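Local atomic coordinates of uncharacterized protein (Deinococcus radiodurans, PDB entry 3M33), a protein that is of unknown function but has the fold of class I SAM-dependent methyltransferases and may be one. Residues 58-64 and 86-92; 143-147 and 165-169; 158-164 and 212-218. All coordinates share one frame; numbering follows the deposited sequence.

How the contacts relate
Contact 1 lies among the helices that flank a mixed sheet, joining the turn before helix 61-66 and its start to the end of helix 80-89; it is complete in sequence before residue 143. Its centre is about 26 Å from that of contact 2 and about 27 Å from that of contact 3. Contact 2 sets the loop after strand 136-142 against strand 160-173, and contact 3 pairs 160-173 with its sheet neighbour 204-216. The segments of these two alternate along the chain, their centres are about 16 Å apart, and they meet where D165 O lies 2.9 Å from L212 N, a probable hydrogen bond. The glycine-rich turn of contact 1 is consistent with a cofactor site.

Contact 1 of 3, residues 58-64 and 86-92; sequences GHGPDAA and ARANAPH
N89 with H59, and A63 with A90, pack the glycine-rich turn after strand 51-55 and the start of helix 61-66 against the C-terminal end of helix 80-89 and the residues after it, a contact of small residues tied by two side-chain hydrogen bonds. N89 reaches across with its amide nitrogen: ND2 donates to H59 O at 3.0 Å, with an N-H...O angle of 159°. The acceptor lies near the amide plane, while the donor is tilted 28° from the carbonyl plane. CG of N89 is anti to the backbone N (chi1 -158°), which carries the amide out to the turn. Next to this bond G60 comes close to A86; a CB here would lie about 3.2 Å from A86 CA, which is tight. Methyl groups continue the seam, A63 CB to A90 CB at 3.7 Å. At the far end H92 presents its ring edge, NE2 donating to A63 O at 2.7 Å, from above the carbonyl plane. G58, G60 and A63 fit a GxGxxA pattern, consistent with the SAM-binding turn of class I methyltransferases, and G58 N bonds to D77 OD2. Both side chains thus use main-chain acceptors, N89 holding the turn and H92 the first helical residues.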
ATOM      1  N   GLY A  58      -2.942   8.151  -1.771  1.00 37.60           N
ATOM      2  CA  GLY A  58      -4.067   8.093  -2.697  1.00 34.19           C
ATOM      3  C   GLY A  58      -5.191   9.028  -2.257  1.00 40.70           C
ATOM      4  O   GLY A  58      -4.940  10.199  -1.929  1.00 35.75           O
ATOM      5  N   HIS A  59      -6.427   8.529  -2.235  1.00 36.47           N
ATOM      6  CA  HIS A  59      -7.577   9.382  -1.887  1.00 36.65           C
ATOM      7  C   HIS A  59      -7.883   9.348  -0.378  1.00 40.75           C
ATOM      8  O   HIS A  59      -8.990   9.671   0.050  1.00 39.38           O
ATOM      9  CB  HIS A  59      -8.818   8.987  -2.709  1.00 35.95           C
ATOM     10  CG  HIS A  59      -9.277   7.582  -2.466  1.00 31.48           C
ATOM     11  ND1 HIS A  59      -8.617   6.488  -2.984  1.00 39.28           N
ATOM     12  CD2 HIS A  59     -10.309   7.090  -1.738  1.00 37.02           C
ATOM     13  CE1 HIS A  59      -9.222   5.380  -2.589  1.00 36.23           C
ATOM     14  NE2 HIS A  59     -10.250   5.717  -1.829  1.00 38.71           N
ATOM     15  N   GLY A  60      -6.900   8.937   0.416  1.00 35.10           N
ATOM     16  CA  GLY A  60      -7.005   8.955   1.872  1.00 33.46           C
ATOM     17  C   GLY A  60      -7.754   7.833   2.595  1.00 36.22           C
ATOM     18  O   GLY A  60      -8.249   8.036   3.712  1.00 38.38           O
ATOM     19  N   PRO A  61      -7.842   6.639   1.993  1.00 33.55           N
ATOM     20  CA  PRO A  61      -8.654   5.665   2.732  1.00 31.14           C
ATOM     21  C   PRO A  61      -8.048   5.345   4.096  1.00 39.27           C
ATOM     22  O   PRO A  61      -8.785   5.196   5.070  1.00 36.52           O
ATOM     23  CB  PRO A  61      -8.633   4.409   1.834  1.00 40.61           C
ATOM     24  CG  PRO A  61      -7.388   4.575   0.922  1.00 25.84           C
ATOM     25  CD  PRO A  61      -7.304   6.100   0.725  1.00 31.29           C
ATOM     26  N   ASP A  62      -6.725   5.217   4.177  1.00 32.52           N
ATOM     27  CA  ASP A  62      -6.127   4.880   5.462  1.00 29.97           C
ATOM     28  C   ASP A  62      -6.050   6.095   6.381  1.00 34.60           C
ATOM     29  O   ASP A  62      -6.224   5.974   7.595  1.00 32.53           O
ATOM     30  CB  ASP A  62      -4.754   4.215   5.293  1.00 38.12           C
ATOM     31  CG  ASP A  62      -4.862   2.745   4.913  1.00 45.52           C
ATOM     32  OD1 ASP A  62      -5.755   2.045   5.443  1.00 42.82           O
ATOM     33  OD2 ASP A  62      -4.057   2.286   4.079  1.00 38.40           O
ATOM     34  N   ALA A  63      -5.791   7.266   5.812  1.00 32.85           N
ATOM     35  CA  ALA A  63      -5.829   8.484   6.600  1.00 36.10           C
ATOM     36  C   ALA A  63      -7.188   8.591   7.295  1.00 38.63           C
ATOM     37  O   ALA A  63      -7.271   8.910   8.479  1.00 38.46           O
ATOM     38  CB  ALA A  63      -5.564   9.721   5.713  1.00 27.71           C
ATOM     39  N   ALA A  64      -8.258   8.303   6.565  1.00 38.75           N
ATOM     40  CA  ALA A  64      -9.595   8.476   7.106  1.00 35.01           C
ATOM     41  C   ALA A  64      -9.879   7.418   8.142  1.00 42.17           C
ATOM     42  O   ALA A  64     -10.460   7.675   9.176  1.00 44.56           O
ATOM     43  CB  ALA A  64     -10.632   8.402   5.994  1.00 38.54           C
ATOM     44  N   ALA A  86      -8.476  13.260  -0.880  1.00 43.78           N
ATOM     45  CA  ALA A  86      -7.883  12.822   0.380  1.00 44.18           C
ATOM     46  C   ALA A  86      -8.145  13.847   1.490  1.00 40.66           C
ATOM     47  O   ALA A  86      -8.487  13.475   2.604  1.00 43.38           O
ATOM     48  CB  ALA A  86      -6.377  12.517   0.229  1.00 37.51           C
ATOM     49  N   ARG A  87      -8.003  15.134   1.185  1.00 43.38           N
ATOM     50  CA  ARG A  87      -8.237  16.157   2.207  1.00 53.60           C
ATOM     51  C   ARG A  87      -9.685  16.131   2.718  1.00 54.32           C
ATOM     52  O   ARG A  87      -9.919  16.181   3.929  1.00 57.96           O
ATOM     53  CB  ARG A  87      -7.814  17.544   1.713  1.00 58.11           C
ATOM     54  CG  ARG A  87      -6.302  17.660   1.554  1.00 62.61           C
ATOM     55  CD  ARG A  87      -5.831  19.073   1.219  1.00 66.04           C
ATOM     56  NE  ARG A  87      -4.411  19.085   0.856  1.00 63.97           N
ATOM     57  CZ  ARG A  87      -3.954  19.080  -0.398  1.00 57.13           C
ATOM     58  NH1 ARG A  87      -4.808  19.082  -1.415  1.00 51.81           N
ATOM     59  NH2 ARG A  87      -2.643  19.083  -0.636  1.00 50.70           N
ATOM     60  N   ALA A  88     -10.641  16.012   1.798  1.00 50.08           N
ATOM     61  CA  ALA A  88     -12.055  15.861   2.150  1.00 52.13           C
ATOM     62  C   ALA A  88     -12.363  14.553   2.904  1.00 58.79           C
ATOM     63  O   ALA A  88     -13.170  14.536   3.838  1.00 59.86           O
ATOM     64  CB  ALA A  88     -12.919  15.964   0.899  1.00 49.73           C
ATOM     65  N   ASN A  89     -11.719  13.464   2.492  1.00 47.65           N
ATOM     66  CA  ASN A  89     -11.934  12.163   3.106  1.00 43.46           C
ATOM     67  C   ASN A  89     -11.412  12.176   4.546  1.00 46.71           C
ATOM     68  O   ASN A  89     -12.002  11.567   5.440  1.00 44.87           O
ATOM     69  CB  ASN A  89     -11.238  11.072   2.272  1.00 42.06           C
ATOM     70  CG  ASN A  89     -11.808   9.682   2.504  1.00 45.29           C
ATOM     71  OD1 ASN A  89     -12.850   9.511   3.137  1.00 46.22           O
ATOM     72  ND2 ASN A  89     -11.118   8.674   1.979  1.00 39.87           N
ATOM     73  N   ALA A  90     -10.314  12.892   4.774  1.00 38.15           N
ATOM     74  CA  ALA A  90      -9.702  12.913   6.102  1.00 44.31           C
ATOM     75  C   ALA A  90      -9.295  14.316   6.551  1.00 46.03           C
ATOM     76  O   ALA A  90      -8.141  14.712   6.384  1.00 46.47           O
ATOM     77  CB  ALA A  90      -8.496  11.962   6.142  1.00 46.24           C
ATOM     78  N   PRO A  91     -10.242  15.064   7.145  1.00 49.83           N
ATOM     79  CA  PRO A  91     -10.047  16.463   7.559  1.00 49.24           C
ATOM     80  C   PRO A  91      -8.943  16.624   8.596  1.00 45.23           C
ATOM     81  O   PRO A  91      -8.290  17.662   8.663  1.00 50.36           O
ATOM     82  CB  PRO A  91     -11.393  16.839   8.198  1.00 51.36           C
ATOM     83  CG  PRO A  91     -12.369  15.838   7.679  1.00 58.47           C
ATOM     84  CD  PRO A  91     -11.596  14.574   7.455  1.00 55.19           C
ATOM     85  N   HIS A  92      -8.752  15.603   9.417  1.00 42.78           N
ATOM     86  CA  HIS A  92      -7.705  15.635  10.431  1.00 46.74           C
ATOM     87  C   HIS A  92      -6.312  15.481   9.827  1.00 46.77           C
ATOM     88  O   HIS A  92      -5.331  15.848  10.462  1.00 53.09           O
ATOM     89  CB  HIS A  92      -7.928  14.507  11.429  1.00 47.88           C
ATOM     90  CG  HIS A  92      -8.081  13.177  10.773  1.00 53.50           C
ATOM     91  ND1 HIS A  92      -9.293  12.719  10.306  1.00 53.08           N
ATOM     92  CD2 HIS A  92      -7.166  12.234  10.448  1.00 48.31           C
ATOM     93  CE1 HIS A  92      -9.124  11.534   9.748  1.00 50.61           C
ATOM     94  NE2 HIS A  92      -7.843  11.218   9.820  1.00 52.13           N
TER

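Contact 2 of 3, residues 143-147 and 165-169; sequences PRLNV and DHVSV
H166 and L145 carry this surface contact between the loop 143-147, which leads from strand 136-142 to helix 149-156, and strand 165-169. The polar part is a single hydrogen bond: H166 ND1 donates to L145 O at 2.8 Å, with an N-H...O angle of 162°. The oxygen lies at the ring edge, near the imidazole plane, and the donor is slightly tilted from the carbonyl plane. This geometry places the proton on ND1 and limits rotation of the ring. CG of H166 lies anti to its carbonyl carbon (chi1 -62°), a setting that brings ND1 over to the loop.

Beside that bond, N146 runs alongside H166 and points the same way, its amide plane turned 67° from the ring. Its OD1 comes to 3.4 Å from H166 CE1, a polar approach to a ring carbon without a bond. The ring of H166 also stacks with that of H211.

The apolar part belongs to L145. One branch does the touching: CD1 meets H166 CB at 3.8 Å and lies 3.4 Å from V167 O, so the methyl rests against the strand backbone. S168 is only grazed by it, and its OG bonds instead to E209 and R207.

Strand 165-169 pairs with strand 204-216 through D165 with L212 and V167 with R210, while V147 N bonds to H211 ND1. L145 touches E209 and N146 touches H211, so the loop packs on strand 204-216 as well as on 160-173. The arrangement is a loop-to-strand packing at the antiparallel C-terminal part of a sheet with the strand order of class I methyltransferases.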
ATOM      1  N   PRO A 143       2.435  -5.814  -2.836  1.00 34.68           N
ATOM      2  CA  PRO A 143       1.374  -6.534  -3.540  1.00 36.81           C
ATOM      3  C   PRO A 143       1.832  -7.875  -4.123  1.00 39.78           C
ATOM      4  O   PRO A 143       1.152  -8.415  -4.992  1.00 40.12           O
ATOM      5  CB  PRO A 143       1.002  -5.566  -4.662  1.00 36.37           C
ATOM      6  CG  PRO A 143       2.306  -4.878  -4.987  1.00 37.15           C
ATOM      7  CD  PRO A 143       3.120  -4.844  -3.705  1.00 32.69           C
ATOM      8  N   ARG A 144       2.948  -8.410  -3.639  1.00 31.52           N
ATOM      9  CA  ARG A 144       3.459  -9.695  -4.129  1.00 36.71           C
ATOM     10  C   ARG A 144       4.018 -10.442  -2.949  1.00 37.68           C
ATOM     11  O   ARG A 144       4.238  -9.841  -1.893  1.00 35.88           O
ATOM     12  CB  ARG A 144       4.602  -9.490  -5.132  1.00 43.53           C
ATOM     13  CG  ARG A 144       4.176  -9.089  -6.518  1.00 55.98           C
ATOM     14  CD  ARG A 144       5.364  -8.520  -7.300  1.00 70.71           C
ATOM     15  NE  ARG A 144       5.091  -7.145  -7.717  1.00 86.37           N
ATOM     16  CZ  ARG A 144       5.740  -6.071  -7.270  1.00 90.44           C
ATOM     17  NH1 ARG A 144       6.732  -6.203  -6.397  1.00 89.09           N
ATOM     18  NH2 ARG A 144       5.401  -4.864  -7.709  1.00 90.32           N
ATOM     19  N   LEU A 145       4.291 -11.732  -3.139  1.00 32.91           N
ATOM     20  CA  LEU A 145       4.742 -12.596  -2.049  1.00 34.93           C
ATOM     21  C   LEU A 145       6.037 -12.114  -1.432  1.00 39.15           C
ATOM     22  O   LEU A 145       6.237 -12.249  -0.223  1.00 36.43           O
ATOM     23  CB  LEU A 145       4.937 -14.041  -2.527  1.00 35.14           C
ATOM     24  CG  LEU A 145       5.210 -15.014  -1.377  1.00 39.35           C
ATOM     25  CD1 LEU A 145       3.957 -15.130  -0.471  1.00 36.10           C
ATOM     26  CD2 LEU A 145       5.649 -16.395  -1.927  1.00 41.33           C
ATOM     27  N   ASN A 146       6.920 -11.556  -2.260  1.00 39.67           N
ATOM     28  CA  ASN A 146       8.209 -11.054  -1.776  1.00 35.79           C
ATOM     29  C   ASN A 146       8.612  -9.831  -2.588  1.00 37.74           C
ATOM     30  O   ASN A 146       8.600  -9.867  -3.821  1.00 43.47           O
ATOM     31  CB  ASN A 146       9.286 -12.159  -1.849  1.00 42.77           C
ATOM     32  CG  ASN A 146      10.622 -11.730  -1.245  1.00 53.18           C
ATOM     33  OD1 ASN A 146      10.688 -11.271  -0.105  1.00 60.89           O
ATOM     34  ND2 ASN A 146      11.698 -11.884  -2.019  1.00 51.27           N
ATOM     35  N   VAL A 147       8.930  -8.740  -1.895  1.00 33.63           N
ATOM     36  CA  VAL A 147       9.379  -7.506  -2.529  1.00 35.00           C
ATOM     37  C   VAL A 147      10.820  -7.252  -2.061  1.00 40.57           C
ATOM     38  O   VAL A 147      11.047  -6.590  -1.057  1.00 39.99           O
ATOM     39  CB  VAL A 147       8.455  -6.309  -2.180  1.00 45.50           C
ATOM     40  CG1 VAL A 147       8.916  -5.049  -2.895  1.00 40.12           C
ATOM     41  CG2 VAL A 147       7.007  -6.618  -2.567  1.00 33.84           C
ATOM     42  N   ASP A 165       5.930 -11.245   7.140  1.00 36.55           N
ATOM     43  CA  ASP A 165       4.925 -12.236   6.758  1.00 38.54           C
ATOM     44  C   ASP A 165       4.905 -12.393   5.247  1.00 42.15           C
ATOM     45  O   ASP A 165       4.837 -11.392   4.543  1.00 38.90           O
ATOM     46  CB  ASP A 165       3.543 -11.713   7.106  1.00 41.54           C
ATOM     47  CG  ASP A 165       2.965 -12.350   8.306  1.00 62.19           C
ATOM     48  OD1 ASP A 165       1.798 -12.802   8.211  1.00 70.03           O
ATOM     49  OD2 ASP A 165       3.673 -12.378   9.340  1.00 70.98           O
ATOM     50  N   HIS A 166       4.890 -13.639   4.762  1.00 34.04           N
ATOM     51  CA  HIS A 166       4.702 -13.921   3.351  1.00 35.93           C
ATOM     52  C   HIS A 166       3.373 -14.644   3.245  1.00 34.56           C
ATOM     53  O   HIS A 166       3.253 -15.802   3.651  1.00 38.54           O
ATOM     54  CB  HIS A 166       5.858 -14.780   2.797  1.00 29.08           C
ATOM     55  CG  HIS A 166       7.193 -14.105   2.880  1.00 38.82           C
ATOM     56  ND1 HIS A 166       7.547 -13.048   2.067  1.00 33.23           N
ATOM     57  CD2 HIS A 166       8.260 -14.335   3.682  1.00 38.80           C
ATOM     58  CE1 HIS A 166       8.773 -12.655   2.367  1.00 38.57           C
ATOM     59  NE2 HIS A 166       9.227 -13.418   3.345  1.00 38.58           N
ATOM     60  N   VAL A 167       2.377 -13.934   2.715  1.00 33.74           N
ATOM     61  CA  VAL A 167       0.986 -14.371   2.742  1.00 34.71           C
ATOM     62  C   VAL A 167       0.494 -14.703   1.346  1.00 36.57           C
ATOM     63  O   VAL A 167       0.813 -13.997   0.378  1.00 34.87           O
ATOM     64  CB  VAL A 167       0.066 -13.233   3.261  1.00 46.89           C
ATOM     65  CG1 VAL A 167      -1.322 -13.777   3.579  1.00 44.96           C
ATOM     66  CG2 VAL A 167       0.663 -12.581   4.484  1.00 48.59           C
ATOM     67  N   SER A 168      -0.320 -15.746   1.239  1.00 33.69           N
ATOM     68  CA  SER A 168      -0.803 -16.197  -0.068  1.00 35.59           C
ATOM     69  C   SER A 168      -2.222 -16.744   0.100  1.00 37.53           C
ATOM     70  O   SER A 168      -2.456 -17.581   0.943  1.00 37.27           O
ATOM     71  CB  SER A 168       0.116 -17.297  -0.606  1.00 37.68           C
ATOM     72  OG  SER A 168      -0.322 -17.772  -1.869  1.00 44.45           O
ATOM     73  N   VAL A 169      -3.166 -16.268  -0.698  1.00 34.40           N
ATOM     74  CA  VAL A 169      -4.561 -16.683  -0.557  1.00 31.61           C
ATOM     75  C   VAL A 169      -5.172 -17.039  -1.915  1.00 34.92           C
ATOM     76  O   VAL A 169      -5.012 -16.309  -2.892  1.00 35.89           O
ATOM     77  CB  VAL A 169      -5.383 -15.565   0.106  1.00 37.49           C
ATOM     78  CG1 VAL A 169      -6.825 -16.030   0.355  1.00 39.40           C
ATOM     79  CG2 VAL A 169      -4.730 -15.181   1.411  1.00 42.87           C
TER

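Contact 3 of 3, residues 158-164 and 212-218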
ATOM      1  N   GLY A 158      20.546   0.704   7.752  1.00 49.81           N
ATOM      2  CA  GLY A 158      20.814   0.156   9.075  1.00 48.70           C
ATOM      3  C   GLY A 158      19.584  -0.062   9.948  1.00 51.18           C
ATOM      4  O   GLY A 158      19.654   0.089  11.169  1.00 53.27           O
ATOM      5  N   TRP A 159      18.461  -0.419   9.329  1.00 42.32           N
ATOM      6  CA  TRP A 159      17.238  -0.739  10.068  1.00 43.86           C
ATOM      7  C   TRP A 159      17.040  -2.252  10.215  1.00 48.53           C
ATOM      8  O   TRP A 159      17.458  -3.017   9.352  1.00 54.22           O
ATOM      9  CB  TRP A 159      16.020  -0.096   9.383  1.00 42.18           C
ATOM     10  CG  TRP A 159      15.843   1.345   9.767  1.00 45.33           C
ATOM     11  CD1 TRP A 159      16.815   2.313   9.787  1.00 46.37           C
ATOM     12  CD2 TRP A 159      14.636   1.982  10.208  1.00 41.56           C
ATOM     13  NE1 TRP A 159      16.287   3.501  10.215  1.00 40.39           N
ATOM     14  CE2 TRP A 159      14.952   3.330  10.478  1.00 43.89           C
ATOM     15  CE3 TRP A 159      13.320   1.543  10.405  1.00 41.09           C
ATOM     16  CZ2 TRP A 159      14.000   4.243  10.928  1.00 40.68           C
ATOM     17  CZ3 TRP A 159      12.380   2.445  10.858  1.00 36.08           C
ATOM     18  CH2 TRP A 159      12.722   3.781  11.114  1.00 39.02           C
ATOM     19  N   ASP A 160      16.397  -2.675  11.303  1.00 44.76           N
ATOM     20  CA  ASP A 160      16.153  -4.092  11.550  1.00 42.89           C
ATOM     21  C   ASP A 160      14.710  -4.477  11.258  1.00 44.14           C
ATOM     22  O   ASP A 160      13.780  -3.748  11.608  1.00 40.09           O
ATOM     23  CB  ASP A 160      16.428  -4.429  13.009  1.00 45.15           C
ATOM     24  CG  ASP A 160      17.837  -4.107  13.421  1.00 59.22           C
ATOM     25  OD1 ASP A 160      18.763  -4.752  12.895  1.00 61.68           O
ATOM     26  OD2 ASP A 160      18.013  -3.211  14.276  1.00 61.96           O
ATOM     27  N   ILE A 161      14.518  -5.644  10.651  1.00 42.91           N
ATOM     28  CA  ILE A 161      13.177  -6.181  10.500  1.00 44.73           C
ATOM     29  C   ILE A 161      12.764  -6.836  11.815  1.00 42.21           C
ATOM     30  O   ILE A 161      13.486  -7.665  12.352  1.00 42.77           O
ATOM     31  CB  ILE A 161      13.107  -7.178   9.337  1.00 43.58           C
ATOM     32  CG1 ILE A 161      13.307  -6.440   8.013  1.00 45.25           C
ATOM     33  CG2 ILE A 161      11.772  -7.903   9.330  1.00 43.92           C
ATOM     34  CD1 ILE A 161      13.381  -7.353   6.817  1.00 43.01           C
ATOM     35  N   VAL A 162      11.624  -6.443  12.361  1.00 38.20           N
ATOM     36  CA  VAL A 162      11.162  -7.077  13.592  1.00 43.19           C
ATOM     37  C   VAL A 162      10.002  -8.054  13.336  1.00 38.79           C
ATOM     38  O   VAL A 162       9.751  -8.935  14.134  1.00 42.93           O
ATOM     39  CB  VAL A 162      10.822  -6.050  14.706  1.00 39.44           C
ATOM     40  CG1 VAL A 162      12.027  -5.151  14.997  1.00 39.81           C
ATOM     41  CG2 VAL A 162       9.634  -5.226  14.342  1.00 36.50           C
ATOM     42  N   ALA A 163       9.318  -7.914  12.207  1.00 30.88           N
ATOM     43  CA  ALA A 163       8.265  -8.857  11.854  1.00 33.68           C
ATOM     44  C   ALA A 163       8.110  -8.917  10.348  1.00 39.72           C
ATOM     45  O   ALA A 163       8.167  -7.893   9.665  1.00 35.58           O
ATOM     46  CB  ALA A 163       6.943  -8.467  12.481  1.00 34.31           C
ATOM     47  N   GLU A 164       7.869 -10.118   9.837  1.00 31.11           N
ATOM     48  CA  GLU A 164       7.765 -10.296   8.408  1.00 38.84           C
ATOM     49  C   GLU A 164       6.831 -11.453   8.092  1.00 35.06           C
ATOM     50  O   GLU A 164       6.938 -12.513   8.687  1.00 38.65           O
ATOM     51  CB  GLU A 164       9.159 -10.533   7.834  1.00 42.71           C
ATOM     52  CG  GLU A 164       9.197 -10.683   6.333  1.00 46.29           C
ATOM     53  CD  GLU A 164      10.625 -10.661   5.786  1.00 48.92           C
ATOM     54  OE1 GLU A 164      11.568 -11.018   6.525  1.00 55.37           O
ATOM     55  OE2 GLU A 164      10.800 -10.281   4.612  1.00 43.50           O
ATOM     56  N   LEU A 212       4.440  -8.594   4.097  1.00 34.06           N
ATOM     57  CA  LEU A 212       4.348  -7.606   5.173  1.00 32.97           C
ATOM     58  C   LEU A 212       5.680  -7.449   5.865  1.00 37.12           C
ATOM     59  O   LEU A 212       6.339  -8.444   6.169  1.00 32.92           O
ATOM     60  CB  LEU A 212       3.325  -8.032   6.227  1.00 35.02           C
ATOM     61  CG  LEU A 212       1.827  -7.964   5.986  1.00 46.78           C
ATOM     62  CD1 LEU A 212       1.412  -8.864   4.835  1.00 54.17           C
ATOM     63  CD2 LEU A 212       1.094  -8.365   7.265  1.00 47.51           C
ATOM     64  N   VAL A 213       6.064  -6.206   6.148  1.00 30.91           N
ATOM     65  CA  VAL A 213       7.334  -5.938   6.799  1.00 32.64           C
ATOM     66  C   VAL A 213       7.147  -4.860   7.858  1.00 34.70           C
ATOM     67  O   VAL A 213       6.638  -3.778   7.572  1.00 38.68           O
ATOM     68  CB  VAL A 213       8.422  -5.474   5.773  1.00 33.83           C
ATOM     69  CG1 VAL A 213       9.695  -5.053   6.473  1.00 31.00           C
ATOM     70  CG2 VAL A 213       8.724  -6.572   4.772  1.00 33.61           C
ATOM     71  N   LEU A 214       7.542  -5.168   9.085  1.00 29.70           N
ATOM     72  CA  LEU A 214       7.625  -4.161  10.132  1.00 30.76           C
ATOM     73  C   LEU A 214       9.095  -4.070  10.515  1.00 36.08           C
ATOM     74  O   LEU A 214       9.738  -5.088  10.789  1.00 34.14           O
ATOM     75  CB  LEU A 214       6.789  -4.596  11.344  1.00 37.27           C
ATOM     76  CG  LEU A 214       6.805  -3.682  12.573  1.00 37.40           C
ATOM     77  CD1 LEU A 214       6.190  -2.345  12.200  1.00 31.90           C
ATOM     78  CD2 LEU A 214       6.029  -4.304  13.723  1.00 31.80           C
ATOM     79  N   ALA A 215       9.636  -2.861  10.509  1.00 36.40           N
ATOM     80  CA  ALA A 215      11.054  -2.667  10.780  1.00 33.52           C
ATOM     81  C   ALA A 215      11.256  -1.531  11.775  1.00 42.23           C
ATOM     82  O   ALA A 215      10.365  -0.702  11.981  1.00 35.54           O
ATOM     83  CB  ALA A 215      11.792  -2.364   9.481  1.00 31.64           C
ATOM     84  N   ARG A 216      12.430  -1.489  12.388  1.00 39.46           N
ATOM     85  CA  ARG A 216      12.765  -0.400  13.280  1.00 40.29           C
ATOM     86  C   ARG A 216      14.280  -0.380  13.455  1.00 47.68           C
ATOM     87  O   ARG A 216      14.956  -1.388  13.219  1.00 46.52           O
ATOM     88  CB  ARG A 216      12.026  -0.572  14.607  1.00 46.56           C
ATOM     89  CG  ARG A 216      12.892  -0.505  15.842  1.00 64.19           C
ATOM     90  CD  ARG A 216      12.198  -1.182  17.030  1.00 70.57           C
ATOM     91  NE  ARG A 216      11.306  -0.276  17.742  1.00 75.20           N
ATOM     92  CZ  ARG A 216      10.590  -0.627  18.806  1.00 90.60           C
ATOM     93  NH1 ARG A 216      10.659  -1.871  19.265  1.00 97.10           N
ATOM     94  NH2 ARG A 216       9.804   0.262  19.406  1.00 91.03           N
ATOM     95  N   GLN A 217      14.837   0.766  13.826  1.00 44.22           N
ATOM     96  CA  GLN A 217      16.266   0.786  14.082  1.00 48.55           C
ATOM     97  C   GLN A 217      16.520   0.491  15.548  1.00 54.40           C
ATOM     98  O   GLN A 217      16.252   1.328  16.409  1.00 58.00           O
ATOM     99  CB  GLN A 217      16.903   2.109  13.689  1.00 47.00           C
ATOM    100  CG  GLN A 217      18.415   2.040  13.745  1.00 61.41           C
ATOM    101  CD  GLN A 217      19.074   3.253  13.144  1.00 69.44           C
ATOM    102  OE1 GLN A 217      18.799   4.389  13.542  1.00 73.92           O
ATOM    103  NE2 GLN A 217      19.954   3.023  12.177  1.00 69.87           N
ATOM    104  N   LEU A 218      17.005  -0.716  15.824  1.00 52.75           N
ATOM    105  CA  LEU A 218      17.322  -1.127  17.186  1.00 57.13           C
ATOM    106  C   LEU A 218      18.721  -0.640  17.554  1.00 58.09           C
ATOM    107  O   LEU A 218      18.954  -0.216  18.682  1.00 63.44           O
ATOM    108  CB  LEU A 218      17.250  -2.650  17.308  1.00 63.09           C
ATOM    109  CG  LEU A 218      15.941  -3.338  16.918  1.00 66.37           C
ATOM    110  CD1 LEU A 218      16.186  -4.784  16.547  1.00 68.12           C
ATOM    111  CD2 LEU A 218      14.930  -3.238  18.038  1.00 71.44           C
TER
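The indole of W159 carries the backbone of R216 and Q217 on one face, with R216 C 3.6 Å above the plane and offset toward the rim. On the five-membered ring Q217 CB makes a CH-pi contact, 3.8 Å from the centroid and 10° off the normal. A215 O lies at the ring edge, near CZ3. The Q217 side chain crosses the indole at about a right angle; its CG is anti to the backbone N (chi1 -171°) and the chain runs on extended, so that NE2 reaches G158 O at 3.1 Å from above the carbonyl plane. An alanine in place of W159 would remove the indole and is likely to leave Q217 CB and the R216 backbone without the surface they rest on, opening a gap beside F138 and L154.

Beyond W159 the segments form an antiparallel ladder, the last two strands of the methyltransferase-like sheet in chain order. D160 and R216 are a hydrogen-bonded pair, with R216 N to D160 O at 2.7 Å in the carbonyl plane and D160 N donating to R216 O in return. I161 and A215 follow as a non-hydrogen-bonded pair. A classic beta bulge then shifts the register by one: V162 and A163 both face L214, whose O takes two N-H groups, V162 N at 2.8 Å and A163 N at 3.2 Å. L214 N answers with a nearly straight bond to A163 O (177°).

V162 CG2 packs on L214 CG at 3.7 Å. L218, the last modelled residue, donates its N-H in a hydrogen bond to D160 OD2 (N to OD2 3.1 Å), nearly along the C-O axis, while the leucine side chain crosses that of the aspartate. E164 OE2 is hydrogen-bonded to H211 NE2.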